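Local coordinates for protein xylan esterase 1 (Thermoanaerobacterium sp. 'JW/SL YS485', PDB 3FCY) that probably removes acetyl groups from xylan and related acetylated substrates, as a carbohydrate esterase of family CE7 with an alpha/beta-hydrolase fold, at residues E60-K71 with Y83-R94. Numbering follows the deposited sequence.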
loop_
_atom_site.group_PDB
_atom_site.type_symbol
_atom_site.label_atom_id
_atom_site.label_comp_id
_atom_site.label_asym_id
_atom_site.label_seq_id
_atom_site.Cartn_x
_atom_site.Cartn_y
_atom_site.Cartn_z
ATOM N N GLU A 60 -40.781 -14.769 20.633
ATOM C CA GLU A 60 -40.037 -16.016 20.487
ATOM C C GLU A 60 -38.933 -16.113 21.546
ATOM O O GLU A 60 -38.720 -17.166 22.144
ATOM C CB GLU A 60 -39.429 -16.131 19.073
ATOM C CG GLU A 60 -38.279 -17.149 18.987
ATOM C CD GLU A 60 -37.865 -17.513 17.564
ATOM O OE1 GLU A 60 -37.927 -16.650 16.665
ATOM O OE2 GLU A 60 -37.454 -18.676 17.354
ATOM N N MET A 61 -38.234 -15.009 21.779
ATOM C CA MET A 61 -37.160 -14.993 22.765
ATOM C C MET A 61 -37.710 -15.277 24.157
ATOM O O MET A 61 -37.161 -16.096 24.902
ATOM C CB MET A 61 -36.453 -13.631 22.739
ATOM C CG MET A 61 -35.288 -13.478 23.710
ATOM S SD MET A 61 -35.785 -13.073 25.404
ATOM C CE MET A 61 -36.198 -11.335 25.220
ATOM N N ARG A 62 -38.808 -14.613 24.499
ATOM C CA ARG A 62 -39.417 -14.783 25.812
ATOM C C ARG A 62 -40.002 -16.166 26.075
ATOM O O ARG A 62 -40.256 -16.525 27.222
ATOM C CB ARG A 62 -40.471 -13.695 26.027
ATOM C CG ARG A 62 -39.835 -12.332 26.268
ATOM C CD ARG A 62 -40.789 -11.178 26.025
ATOM N NE ARG A 62 -40.112 -9.897 26.219
ATOM C CZ ARG A 62 -40.596 -8.723 25.823
ATOM N NH1 ARG A 62 -41.767 -8.662 25.202
ATOM N NH2 ARG A 62 -39.911 -7.611 26.057
ATOM N N SER A 63 -40.199 -16.953 25.024
ATOM C CA SER A 63 -40.739 -18.296 25.197
ATOM C C SER A 63 -39.619 -19.320 25.390
ATOM O O SER A 63 -39.877 -20.495 25.654
ATOM C CB SER A 63 -41.580 -18.687 23.983
ATOM O OG SER A 63 -40.773 -18.780 22.821
ATOM N N VAL A 64 -38.372 -18.878 25.264
ATOM C CA VAL A 64 -37.238 -19.783 25.415
ATOM C C VAL A 64 -36.881 -20.098 26.861
ATOM O O VAL A 64 -36.890 -19.217 27.722
ATOM C CB VAL A 64 -35.959 -19.219 24.738
ATOM C CG1 VAL A 64 -34.797 -20.188 24.939
ATOM C CG2 VAL A 64 -36.201 -18.987 23.252
ATOM N N ASP A 65 -36.569 -21.366 27.121
ATOM C CA ASP A 65 -36.145 -21.792 28.449
ATOM C C ASP A 65 -34.628 -21.645 28.391
ATOM O O ASP A 65 -33.954 -22.410 27.701
ATOM C CB ASP A 65 -36.498 -23.258 28.701
ATOM C CG ASP A 65 -36.079 -23.728 30.084
ATOM O OD1 ASP A 65 -35.109 -23.167 30.645
ATOM O OD2 ASP A 65 -36.707 -24.670 30.611
ATOM N N PRO A 66 -34.071 -20.667 29.116
ATOM C CA PRO A 66 -32.621 -20.446 29.114
ATOM C C PRO A 66 -31.765 -21.591 29.655
ATOM O O PRO A 66 -30.628 -21.771 29.219
ATOM C CB PRO A 66 -32.472 -19.167 29.934
ATOM C CG PRO A 66 -33.589 -19.290 30.930
ATOM C CD PRO A 66 -34.742 -19.765 30.070
ATOM N N LYS A 67 -32.307 -22.365 30.594
ATOM C CA LYS A 67 -31.563 -23.474 31.185
ATOM C C LYS A 67 -30.131 -23.039 31.485
ATOM O O LYS A 67 -29.161 -23.666 31.049
ATOM C CB LYS A 67 -31.563 -24.685 30.247
ATOM C CG LYS A 67 -32.919 -25.376 30.140
ATOM C CD LYS A 67 -32.840 -26.621 29.274
ATOM C CE LYS A 67 -34.187 -27.317 29.176
ATOM N NZ LYS A 67 -34.104 -28.550 28.338
ATOM N N ILE A 68 -30.022 -21.955 32.244
ATOM C CA ILE A 68 -28.743 -21.373 32.616
ATOM C C ILE A 68 -27.816 -22.316 33.375
ATOM O O ILE A 68 -28.244 -23.062 34.255
ATOM C CB ILE A 68 -28.961 -20.112 33.472
ATOM C CG1 ILE A 68 -29.851 -19.125 32.711
ATOM C CG2 ILE A 68 -27.620 -19.476 33.818
ATOM C CD1 ILE A 68 -30.322 -17.955 33.548
ATOM N N GLU A 69 -26.538 -22.273 33.019
ATOM C CA GLU A 69 -25.531 -23.089 33.670
ATOM C C GLU A 69 -24.304 -22.228 33.940
ATOM O O GLU A 69 -23.859 -21.473 33.075
ATOM C CB GLU A 69 -25.148 -24.284 32.789
ATOM C CG GLU A 69 -23.991 -25.103 33.349
ATOM C CD GLU A 69 -23.737 -26.392 32.581
ATOM O OE1 GLU A 69 -22.751 -27.091 32.910
ATOM O OE2 GLU A 69 -24.521 -26.709 31.657
ATOM N N LEU A 70 -23.771 -22.329 35.151
ATOM C CA LEU A 70 -22.594 -21.562 35.528
ATOM C C LEU A 70 -21.453 -22.522 35.808
ATOM O O LEU A 70 -21.632 -23.524 36.500
ATOM C CB LEU A 70 -22.877 -20.722 36.778
ATOM C CG LEU A 70 -23.972 -19.655 36.682
ATOM C CD1 LEU A 70 -24.192 -19.041 38.057
ATOM C CD2 LEU A 70 -23.582 -18.586 35.674
ATOM N N LYS A 71 -20.285 -22.224 35.256
ATOM C CA LYS A 71 -19.114 -23.057 35.464
ATOM C C LYS A 71 -17.970 -22.181 35.937
ATOM O O LYS A 71 -17.665 -21.162 35.313
ATOM C CB LYS A 71 -18.702 -23.752 34.165
ATOM C CG LYS A 71 -19.681 -24.793 33.659
ATOM C CD LYS A 71 -19.087 -25.542 32.476
ATOM C CE LYS A 71 -20.012 -26.642 31.980
ATOM N NZ LYS A 71 -19.384 -27.419 30.872
ATOM N N TYR A 83 -17.181 -16.731 36.564
ATOM C CA TYR A 83 -17.928 -17.847 35.993
ATOM C C TYR A 83 -18.134 -17.740 34.491
ATOM O O TYR A 83 -18.263 -16.643 33.933
ATOM C CB TYR A 83 -19.325 -17.933 36.615
ATOM C CG TYR A 83 -19.376 -18.121 38.111
ATOM C CD1 TYR A 83 -18.961 -19.316 38.699
ATOM C CD2 TYR A 83 -19.875 -17.115 38.938
ATOM C CE1 TYR A 83 -19.048 -19.506 40.078
ATOM C CE2 TYR A 83 -19.967 -17.294 40.313
ATOM C CZ TYR A 83 -19.551 -18.489 40.877
ATOM O OH TYR A 83 -19.637 -18.667 42.239
ATOM N N ASP A 84 -18.178 -18.901 33.846
ATOM C CA ASP A 84 -18.471 -18.979 32.429
ATOM C C ASP A 84 -19.969 -19.256 32.468
ATOM O O ASP A 84 -20.408 -20.273 33.012
ATOM C CB ASP A 84 -17.718 -20.140 31.779
ATOM C CG ASP A 84 -16.285 -19.787 31.457
ATOM O OD1 ASP A 84 -15.378 -20.552 31.832
ATOM O OD2 ASP A 84 -16.068 -18.735 30.820
ATOM N N LEU A 85 -20.752 -18.328 31.931
ATOM C CA LEU A 85 -22.197 -18.463 31.933
ATOM C C LEU A 85 -22.719 -18.903 30.568
ATOM O O LEU A 85 -22.303 -18.375 29.535
ATOM C CB LEU A 85 -22.833 -17.130 32.344
ATOM C CG LEU A 85 -24.359 -17.029 32.457
ATOM C CD1 LEU A 85 -24.725 -15.788 33.271
ATOM C CD2 LEU A 85 -24.991 -16.972 31.080
ATOM N N TYR A 86 -23.621 -19.879 30.574
ATOM C CA TYR A 86 -24.213 -20.378 29.339
ATOM C C TYR A 86 -25.724 -20.372 29.440
ATOM O O TYR A 86 -26.286 -20.736 30.470
ATOM C CB TYR A 86 -23.764 -21.810 29.045
ATOM C CG TYR A 86 -22.272 -21.993 28.985
ATOM C CD1 TYR A 86 -21.531 -22.170 30.152
ATOM C CD2 TYR A 86 -21.597 -21.989 27.764
ATOM C CE1 TYR A 86 -20.155 -22.340 30.110
ATOM C CE2 TYR A 86 -20.217 -22.157 27.709
ATOM C CZ TYR A 86 -19.504 -22.333 28.888
ATOM O OH TYR A 86 -18.144 -22.498 28.853
ATOM N N PHE A 87 -26.381 -19.944 28.372
ATOM C CA PHE A 87 -27.834 -19.940 28.340
ATOM C C PHE A 87 -28.288 -20.252 26.924
ATOM O O PHE A 87 -27.548 -20.042 25.964
ATOM C CB PHE A 87 -28.405 -18.595 28.803
ATOM C CG PHE A 87 -28.144 -17.451 27.862
ATOM C CD1 PHE A 87 -26.944 -16.749 27.908
ATOM C CD2 PHE A 87 -29.119 -17.053 26.952
ATOM C CE1 PHE A 87 -26.722 -15.661 27.063
ATOM C CE2 PHE A 87 -28.905 -15.967 26.103
ATOM C CZ PHE A 87 -27.705 -15.269 26.160
ATOM N N THR A 88 -29.498 -20.776 26.794
ATOM C CA THR A 88 -30.022 -21.107 25.480
ATOM C C THR A 88 -30.821 -19.939 24.915
ATOM O O THR A 88 -31.718 -19.415 25.572
ATOM C CB THR A 88 -30.917 -22.365 25.549
ATOM O OG1 THR A 88 -30.139 -23.470 26.033
ATOM C CG2 THR A 88 -31.474 -22.705 24.177
ATOM N N GLY A 89 -30.469 -19.527 23.699
ATOM C CA GLY A 89 -31.165 -18.428 23.052
ATOM C C GLY A 89 -32.151 -18.977 22.038
ATOM O O GLY A 89 -32.430 -20.175 22.036
ATOM N N VAL A 90 -32.680 -18.118 21.174
ATOM C CA VAL A 90 -33.635 -18.572 20.174
ATOM C C VAL A 90 -32.978 -19.589 19.244
ATOM O O VAL A 90 -31.764 -19.570 19.044
ATOM C CB VAL A 90 -34.197 -17.391 19.335
ATOM C CG1 VAL A 90 -35.026 -16.468 20.228
ATOM C CG2 VAL A 90 -33.059 -16.615 18.672
ATOM N N ARG A 91 -33.797 -20.483 18.701
ATOM C CA ARG A 91 -33.356 -21.528 17.783
ATOM C C ARG A 91 -32.447 -22.562 18.448
ATOM O O ARG A 91 -31.718 -23.289 17.769
ATOM C CB ARG A 91 -32.662 -20.909 16.555
ATOM C CG ARG A 91 -33.489 -19.828 15.845
ATOM C CD ARG A 91 -34.923 -20.288 15.590
ATOM N NE ARG A 91 -35.820 -19.189 15.221
ATOM C CZ ARG A 91 -35.855 -18.600 14.026
ATOM N NH1 ARG A 91 -35.037 -18.995 13.056
ATOM N NH2 ARG A 91 -36.715 -17.614 13.797
ATOM N N GLY A 92 -32.496 -22.617 19.777
ATOM C CA GLY A 92 -31.708 -23.583 20.524
ATOM C C GLY A 92 -30.213 -23.345 20.645
ATOM O O GLY A 92 -29.485 -24.228 21.096
ATOM N N ALA A 93 -29.745 -22.164 20.260
ATOM C CA ALA A 93 -28.316 -21.860 20.337
ATOM C C ALA A 93 -27.832 -21.654 21.773
ATOM O O ALA A 93 -28.438 -20.915 22.544
ATOM C CB ALA A 93 -28.001 -20.624 19.501
ATOM N N ARG A 94 -26.735 -22.315 22.123
ATOM C CA ARG A 94 -26.161 -22.190 23.456
ATOM C C ARG A 94 -25.241 -20.965 23.427
ATOM O O ARG A 94 -24.224 -20.963 22.735
ATOM C CB ARG A 94 -25.363 -23.456 23.791
ATOM C CG ARG A 94 -25.101 -23.672 25.268
ATOM C CD ARG A 94 -26.401 -23.855 26.057
ATOM N NE ARG A 94 -26.126 -24.200 27.448
ATOM C CZ ARG A 94 -26.971 -23.995 28.453
ATOM N NH1 ARG A 94 -28.156 -23.441 28.230
ATOM N NH2 ARG A 94 -26.625 -24.339 29.687
HETATM O O HOH W 1 -36.462 -20.297 19.332
#
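Glu69 to Lys71 run antiparallel to Tyr83-Thr88 as the two arms of a beta hairpin, the short strand axes 4.7 Å apart at 159°. Glu69-Tyr86 and Lys71-Asp84 are hydrogen-bonded pairs flanking the non-hydrogen-bonded pair Leu70-Leu85. Beyond the ladder, Pro66 O still accepts from Thr88 N (2.9 Å), before the chain leads back to the end of helix 50-62.

Arg94 fastens this irregular stretch. Its guanidinium meets Lys67 O end-on, NH2 and NH1 each 3.0 Å from that one oxygen. NH2 arrives almost in line with the carbonyl bond, whereas NH1 lies well above the carbonyl plane. NH1 also bonds Thr88 OG1 and, weakly, Pro66 O; these several contacts should limit rotation of the group. Glu69 OE2 adds a long salt bridge to NH2, on the sheet face carrying Tyr86 and Lys71.

At the helix end, Arg91 grips Glu60 side-on: NE lies 2.7 Å from OE2 in a nearly straight bond, and NH2 makes a longer bond to OE1, with the two planar groups only 27° apart. Glu60 reaches there with CG anti to its backbone N (chi1 161°) and an extended chain, whose CG lies 3.5 Å from Val90 CG1. A water joins OE2 to Arg91 N. Val64 packs crosswise on Val90, and on the opposite sheet face from Tyr86, Leu70 CD2 rests 3.7 Å from Leu85 CG.

Arg178 also pairs with Glu60 OE1, and Asn174 accepts from Arg91 NH1. Strand 69-72 forms one edge of the sheet within this chain; strand 80-88 continues it to strand 94-102, while helix 176-192 packs against Met61, Ile68 and Phe87.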